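Local atomic coordinates of aldehyde dehydrogenase (Anabaena variabilis, PDB entry 4H7N), a protein that probably oxidises aldehydes to carboxylic acids with NAD+ as the electron acceptor. Residues Leu64-Arg67 and Glu68-Thr71; Glu72-Val75 and Asn76-Arg80; Asn246-Leu249 and Ala250-Ile254. One frame throughout, in Å; residues are numbered along the deposited sequence.

Interaction 1 of 3, residues Leu64-Arg67 and Glu68-Thr71; sequences LSRR and EQLT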
loop_
_atom_site.group_PDB
_atom_site.type_symbol
_atom_site.label_atom_id
_atom_site.label_comp_id
_atom_site.label_asym_id
_atom_site.label_seq_id
_atom_site.Cartn_x
_atom_site.Cartn_y
_atom_site.Cartn_z
ATOM N N LEU A 64 -2.215 24.803 -23.257
ATOM C CA LEU A 64 -2.557 24.770 -24.672
ATOM C C LEU A 64 -2.288 26.082 -25.386
ATOM O O LEU A 64 -1.949 26.072 -26.570
ATOM C CB LEU A 64 -4.037 24.432 -24.841
ATOM C CG LEU A 64 -4.402 22.961 -24.662
ATOM C CD1 LEU A 64 -5.907 22.752 -24.626
ATOM C CD2 LEU A 64 -3.764 22.139 -25.774
ATOM N N SER A 65 -2.491 27.214 -24.705
ATOM C CA SER A 65 -2.197 28.514 -25.311
ATOM C C SER A 65 -0.717 28.723 -25.635
ATOM O O SER A 65 -0.382 29.634 -26.377
ATOM C CB SER A 65 -2.643 29.668 -24.409
ATOM O OG SER A 65 -1.723 29.902 -23.328
ATOM N N ARG A 66 0.158 27.925 -25.049
ATOM C CA ARG A 66 1.597 28.052 -25.244
ATOM C C ARG A 66 2.177 26.707 -25.621
ATOM O O ARG A 66 3.292 26.342 -25.219
ATOM C CB ARG A 66 2.251 28.628 -23.973
ATOM C CG ARG A 66 1.859 30.101 -23.667
ATOM C CD ARG A 66 2.160 31.029 -24.855
ATOM N NE ARG A 66 1.312 32.248 -24.925
ATOM C CZ ARG A 66 1.458 33.285 -24.110
ATOM N NH1 ARG A 66 0.693 34.368 -24.230
ATOM N NH2 ARG A 66 2.400 33.240 -23.157
ATOM N N ARG A 67 1.427 25.956 -26.403
ATOM C CA ARG A 67 1.830 24.578 -26.709
ATOM C C ARG A 67 3.183 24.529 -27.403
ATOM O O ARG A 67 3.982 23.649 -27.132
ATOM C CB ARG A 67 0.775 23.881 -27.579
ATOM C CG ARG A 67 1.069 22.406 -27.758
ATOM C CD ARG A 67 -0.017 21.653 -28.516
ATOM N NE ARG A 67 0.510 20.310 -28.771
ATOM C CZ ARG A 67 -0.169 19.177 -28.723
ATOM N NH1 ARG A 67 -1.460 19.169 -28.466
ATOM N NH2 ARG A 67 0.443 18.046 -29.003
ATOM N N GLU A 68 3.454 25.478 -28.293
ATOM C CA GLU A 68 4.715 25.467 -28.986
ATOM C C GLU A 68 5.910 25.585 -28.059
ATOM O O GLU A 68 6.945 25.050 -28.354
ATOM C CB GLU A 68 4.766 26.563 -30.063
ATOM C CG GLU A 68 4.001 26.106 -31.289
ATOM C CD GLU A 68 3.282 27.221 -32.003
ATOM O OE1 GLU A 68 3.964 28.043 -32.668
ATOM O OE2 GLU A 68 2.027 27.269 -31.901
ATOM N N GLN A 69 5.780 26.314 -26.968
ATOM C CA GLN A 69 6.867 26.465 -26.007
ATOM C C GLN A 69 7.050 25.165 -25.218
ATOM O O GLN A 69 8.160 24.819 -24.870
ATOM C CB GLN A 69 6.541 27.575 -25.026
ATOM C CG GLN A 69 6.814 28.980 -25.564
ATOM C CD GLN A 69 5.796 29.390 -26.598
ATOM O OE1 GLN A 69 4.603 29.130 -26.457
ATOM N NE2 GLN A 69 6.255 30.016 -27.642
ATOM N N LEU A 70 5.957 24.445 -24.944
ATOM C CA LEU A 70 6.086 23.152 -24.277
ATOM C C LEU A 70 6.794 22.147 -25.201
ATOM O O LEU A 70 7.736 21.460 -24.797
ATOM C CB LEU A 70 4.727 22.644 -23.802
ATOM C CG LEU A 70 4.735 21.260 -23.113
ATOM C CD1 LEU A 70 5.589 21.246 -21.849
ATOM C CD2 LEU A 70 3.330 20.830 -22.744
ATOM N N THR A 71 6.372 22.123 -26.467
ATOM C CA THR A 71 6.924 21.232 -27.452
ATOM C C THR A 71 8.444 21.536 -27.597
ATOM O O THR A 71 9.273 20.637 -27.603
ATOM C CB THR A 71 6.272 21.466 -28.825
ATOM O OG1 THR A 71 4.877 21.194 -28.762
ATOM C CG2 THR A 71 6.896 20.587 -29.854
HETATM O O HOH W 1 3.263 19.201 -29.548
#
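The first turn of helix 67-78 is made here, with R66 in the N-cap position just after the chain leaves helix 48-64. R66 O receives L70 N at 3.3 Å, and it also takes a weak bond from Q69 N at 3.0 Å. One residue on, T71 N points at R67 O over 2.9 Å, with an almost straight N-H...O angle of 167°. T71 OG1 also stands 3.1 Å from R67 O, close to the side chain of R67 as well. That arginine carries its CG anti to the backbone N (chi1 -172°) and runs extended as far as NE, which sets the guanidinium beside T71, with OG1 off its edge and near its plane. A water lies in that plane too: it accepts from R67 NE at 3.1 Å and pairs with T71 OG1 at 2.7 Å, bridging the two side chains. The far end of the guanidinium is held by a salt bridge from NH2 to D89, on helix 82-106, while L70 packs on P171 and L172 of helix 169-176. The guanidinium is thus gripped at more than one point, among them the water at NE and the carboxylate at NH2, which should restrict its rotation and pin the start of helix 67-78 to helix 82-106.

Interaction 2 of 3, residues Glu72-Val75 and Asn76-Arg80; sequences EALV and NDTGR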
loop_
_atom_site.group_PDB
_atom_site.type_symbol
_atom_site.label_atom_id
_atom_site.label_comp_id
_atom_site.label_asym_id
_atom_site.label_seq_id
_atom_site.Cartn_x
_atom_site.Cartn_y
_atom_site.Cartn_z
ATOM N N GLU A 72 8.783 22.812 -27.669
ATOM C CA GLU A 72 10.183 23.191 -27.886
ATOM C C GLU A 72 11.081 22.745 -26.686
ATOM O O GLU A 72 12.238 22.272 -26.833
ATOM C CB GLU A 72 10.258 24.701 -28.166
ATOM C CG GLU A 72 11.595 25.360 -27.960
ATOM C CD GLU A 72 11.475 26.884 -28.080
ATOM O OE1 GLU A 72 10.689 27.533 -27.326
ATOM O OE2 GLU A 72 12.143 27.422 -28.946
ATOM N N ALA A 73 10.577 22.936 -25.486
ATOM C CA ALA A 73 11.363 22.544 -24.328
ATOM C C ALA A 73 11.504 21.020 -24.244
ATOM O O ALA A 73 12.554 20.525 -23.880
ATOM C CB ALA A 73 10.774 23.101 -23.051
ATOM N N LEU A 74 10.458 20.295 -24.616
ATOM C CA LEU A 74 10.489 18.832 -24.518
ATOM C C LEU A 74 11.331 18.225 -25.673
ATOM O O LEU A 74 12.049 17.253 -25.483
ATOM C CB LEU A 74 9.064 18.307 -24.396
ATOM C CG LEU A 74 8.886 16.857 -24.005
ATOM C CD1 LEU A 74 9.552 16.524 -22.675
ATOM C CD2 LEU A 74 7.381 16.573 -23.929
ATOM N N VAL A 75 11.294 18.812 -26.852
ATOM C CA VAL A 75 12.259 18.448 -27.920
ATOM C C VAL A 75 13.718 18.643 -27.402
ATOM O O VAL A 75 14.577 17.794 -27.588
ATOM C CB VAL A 75 12.075 19.302 -29.174
ATOM C CG1 VAL A 75 13.268 19.216 -30.120
ATOM C CG2 VAL A 75 10.811 18.921 -29.902
ATOM N N ASN A 76 13.973 19.784 -26.784
ATOM C CA ASN A 76 15.287 20.075 -26.232
ATOM C C ASN A 76 15.680 19.007 -25.191
ATOM O O ASN A 76 16.844 18.559 -25.180
ATOM C CB ASN A 76 15.267 21.474 -25.605
ATOM C CG ASN A 76 16.645 22.114 -25.433
ATOM O OD1 ASN A 76 16.737 23.358 -25.286
ATOM N ND2 ASN A 76 17.718 21.307 -25.398
ATOM N N ASP A 77 14.743 18.613 -24.326
ATOM C CA ASP A 77 15.039 17.604 -23.288
ATOM C C ASP A 77 15.330 16.226 -23.873
ATOM O O ASP A 77 16.141 15.491 -23.348
ATOM C CB ASP A 77 13.868 17.419 -22.293
ATOM C CG ASP A 77 13.815 18.455 -21.156
ATOM O OD1 ASP A 77 14.870 18.911 -20.622
ATOM O OD2 ASP A 77 12.671 18.763 -20.704
ATOM N N THR A 78 14.587 15.842 -24.910
ATOM C CA THR A 78 14.548 14.448 -25.395
ATOM C C THR A 78 15.210 14.206 -26.709
ATOM O O THR A 78 15.533 13.074 -27.045
ATOM C CB THR A 78 13.107 13.927 -25.534
ATOM O OG1 THR A 78 12.351 14.681 -26.509
ATOM C CG2 THR A 78 12.366 13.976 -24.165
ATOM N N GLY A 79 15.422 15.273 -27.472
ATOM C CA GLY A 79 16.022 15.137 -28.782
ATOM C C GLY A 79 15.133 14.626 -29.904
ATOM O O GLY A 79 15.626 14.266 -30.978
ATOM N N ARG A 80 13.831 14.503 -29.648
ATOM C CA ARG A 80 12.933 13.980 -30.644
ATOM C C ARG A 80 11.623 14.738 -30.675
ATOM O O ARG A 80 11.219 15.334 -29.667
ATOM C CB ARG A 80 12.696 12.442 -30.471
ATOM C CG ARG A 80 12.526 11.889 -29.054
ATOM C CD ARG A 80 11.276 12.347 -28.340
ATOM N NE ARG A 80 11.084 11.581 -27.099
ATOM C CZ ARG A 80 10.261 11.890 -26.107
ATOM N NH1 ARG A 80 10.166 11.051 -25.074
ATOM N NH2 ARG A 80 9.501 12.995 -26.119
#
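L74 O is gripped twice by T78 at the end of helix 67-78, through the backbone and the side chain of that one residue. T78 N arrives at 3.0 Å and T78 OG1 at 2.8 Å, from opposite faces of the carbonyl plane. The hydroxyl can fold back in this way because chi1 of 63° places OG1 between the backbone N and the carbonyl carbon. The T78 methyl, anti to its carbonyl carbon, has CG2 4.1 Å from L74 CD1 as the two side chains cross at a slant. The same methyl lies over the centre of the R80 guanidinium, 3.5 Å above its plane. One residue along, G79 N closes the last turn on V75 O at 2.7 Å; G79 then departs from helical geometry with a positive phi of 77°, and the chain swings round until R80 O stands 3.6 Å from V75 CG2. A second shell fixes R80: NH2 forms a salt bridge with E87 and NH1 a hydrogen bond with N261. Separately, D77 and N76 tie the same helix end to R167, F168 and D19. L74 packs on P139 and L140 of helix 139-144 and on T84, E87 and I88 of helix 82-106, placing the C-terminal end of helix 67-78 against both helices.

Interaction 3 of 3, residues Asn246-Leu249 and Ala250-Ile254; sequences NLEL and ATSAI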
loop_
_atom_site.group_PDB
_atom_site.type_symbol
_atom_site.label_atom_id
_atom_site.label_comp_id
_atom_site.label_asym_id
_atom_site.label_seq_id
_atom_site.Cartn_x
_atom_site.Cartn_y
_atom_site.Cartn_z
ATOM N N ASN A 246 0.401 -14.634 -35.789
ATOM C CA ASN A 246 0.407 -13.844 -37.019
ATOM C C ASN A 246 1.732 -13.079 -37.027
ATOM O O ASN A 246 1.876 -12.084 -36.300
ATOM C CB ASN A 246 -0.782 -12.871 -37.059
ATOM C CG ASN A 246 -0.806 -11.990 -38.308
ATOM O OD1 ASN A 246 0.223 -11.678 -38.898
ATOM N ND2 ASN A 246 -2.003 -11.545 -38.688
ATOM N N LEU A 247 2.698 -13.553 -37.817
ATOM C CA LEU A 247 4.071 -13.017 -37.759
ATOM C C LEU A 247 4.204 -11.595 -38.269
ATOM O O LEU A 247 5.126 -10.882 -37.870
ATOM C CB LEU A 247 5.039 -13.899 -38.542
ATOM C CG LEU A 247 5.158 -15.328 -37.996
ATOM C CD1 LEU A 247 6.108 -16.118 -38.896
ATOM C CD2 LEU A 247 5.617 -15.324 -36.550
ATOM N N GLU A 248 3.336 -11.220 -39.215
ATOM C CA GLU A 248 3.326 -9.880 -39.751
ATOM C C GLU A 248 2.979 -8.851 -38.668
ATOM O O GLU A 248 3.656 -7.822 -38.538
ATOM C CB GLU A 248 2.338 -9.818 -40.935
ATOM C CG GLU A 248 2.140 -8.430 -41.488
ATOM C CD GLU A 248 3.406 -7.867 -42.110
ATOM O OE1 GLU A 248 4.100 -8.601 -42.853
ATOM O OE2 GLU A 248 3.695 -6.688 -41.874
ATOM N N LEU A 249 1.922 -9.128 -37.888
ATOM C CA LEU A 249 1.558 -8.285 -36.791
ATOM C C LEU A 249 2.588 -8.413 -35.669
ATOM O O LEU A 249 2.981 -7.422 -35.051
ATOM C CB LEU A 249 0.159 -8.670 -36.247
ATOM C CG LEU A 249 -0.991 -8.376 -37.245
ATOM C CD1 LEU A 249 -2.340 -8.819 -36.637
ATOM C CD2 LEU A 249 -1.066 -6.909 -37.701
ATOM N N ALA A 250 3.036 -9.626 -35.399
ATOM C CA ALA A 250 3.967 -9.820 -34.268
ATOM C C ALA A 250 5.280 -9.054 -34.491
ATOM O O ALA A 250 5.837 -8.462 -33.557
ATOM C CB ALA A 250 4.248 -11.297 -34.049
ATOM N N THR A 251 5.789 -9.072 -35.733
ATOM C CA THR A 251 7.055 -8.392 -35.994
ATOM C C THR A 251 6.855 -6.874 -35.944
ATOM O O THR A 251 7.715 -6.179 -35.408
ATOM C CB THR A 251 7.735 -8.837 -37.304
ATOM O OG1 THR A 251 6.819 -8.674 -38.386
ATOM C CG2 THR A 251 8.210 -10.276 -37.217
ATOM N N SER A 252 5.755 -6.335 -36.470
ATOM C CA SER A 252 5.536 -4.896 -36.337
ATOM C C SER A 252 5.329 -4.497 -34.846
ATOM O O SER A 252 5.833 -3.471 -34.394
ATOM C CB SER A 252 4.337 -4.412 -37.179
ATOM O OG SER A 252 4.527 -4.585 -38.586
ATOM N N ALA A 253 4.572 -5.291 -34.089
ATOM C CA ALA A 253 4.254 -4.929 -32.720
ATOM C C ALA A 253 5.516 -4.961 -31.836
ATOM O O ALA A 253 5.720 -4.070 -31.015
ATOM C CB ALA A 253 3.221 -5.868 -32.153
ATOM N N ILE A 254 6.324 -6.005 -32.017
ATOM C CA ILE A 254 7.528 -6.212 -31.191
ATOM C C ILE A 254 8.592 -5.166 -31.554
ATOM O O ILE A 254 9.254 -4.610 -30.675
ATOM C CB ILE A 254 8.038 -7.645 -31.316
ATOM C CG1 ILE A 254 7.080 -8.560 -30.531
ATOM C CG2 ILE A 254 9.486 -7.775 -30.859
ATOM C CD1 ILE A 254 7.164 -10.014 -30.869
#
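T251 turns back over L247 with both of its side-chain branches near the same carbonyl. T251 OG1 donates to L247 O at 2.8 Å in the carbonyl plane, while T251 N donates at 2.9 Å from above it; CG2 is also close, 3.2 Å from the oxygen. A chi1 of 55° sets OG1 between the backbone N and the carbonyl carbon, within range of L247 O. OG1 also accepts a hydrogen bond from K289 NZ, on helix 279-292. An alanine here would remove OG1 and CG2 and would probably leave L247 O with the backbone N-H alone and K289 NZ short of one of its oxygen partners. One turn is likewise spanned by E248 and S252, whose OE2 and OG stand 4.0 Å apart; K289 joins them, through a salt bridge to E248 and a hydrogen bond to S252 OG. S252 OG also bonds D473 of the second subunit, whose W471 packs on L249, S252 and A253. At the start, N246 OD1 accepts from L249 N at 3.2 Å, the donor standing well above the amide plane. This side-chain N-cap opens helix 247-259, the helical crossover between parallel strands 237-241 and 269-275 in a beta-alpha-beta unit.

Interactions 1 and 2 follow each other directly in the chain and together run from the end of helix 48-64 through the whole of helix 67-78 to R80, their centres 12 Å apart. Both ends rest on helix 82-106, so the helix is fastened along its length rather than at one point. Interaction 3 comes much later in sequence, on helix 247-259 beside the seven-stranded mixed sheet. Its centre is 35 Å from that of interaction 1 and 30 Å from that of interaction 2, and nearest atoms of interactions 2 and 3 stay about 17 Å apart. Of the three, only interaction 3 touches the second subunit, and all lie away from the predicted active-site residue E232.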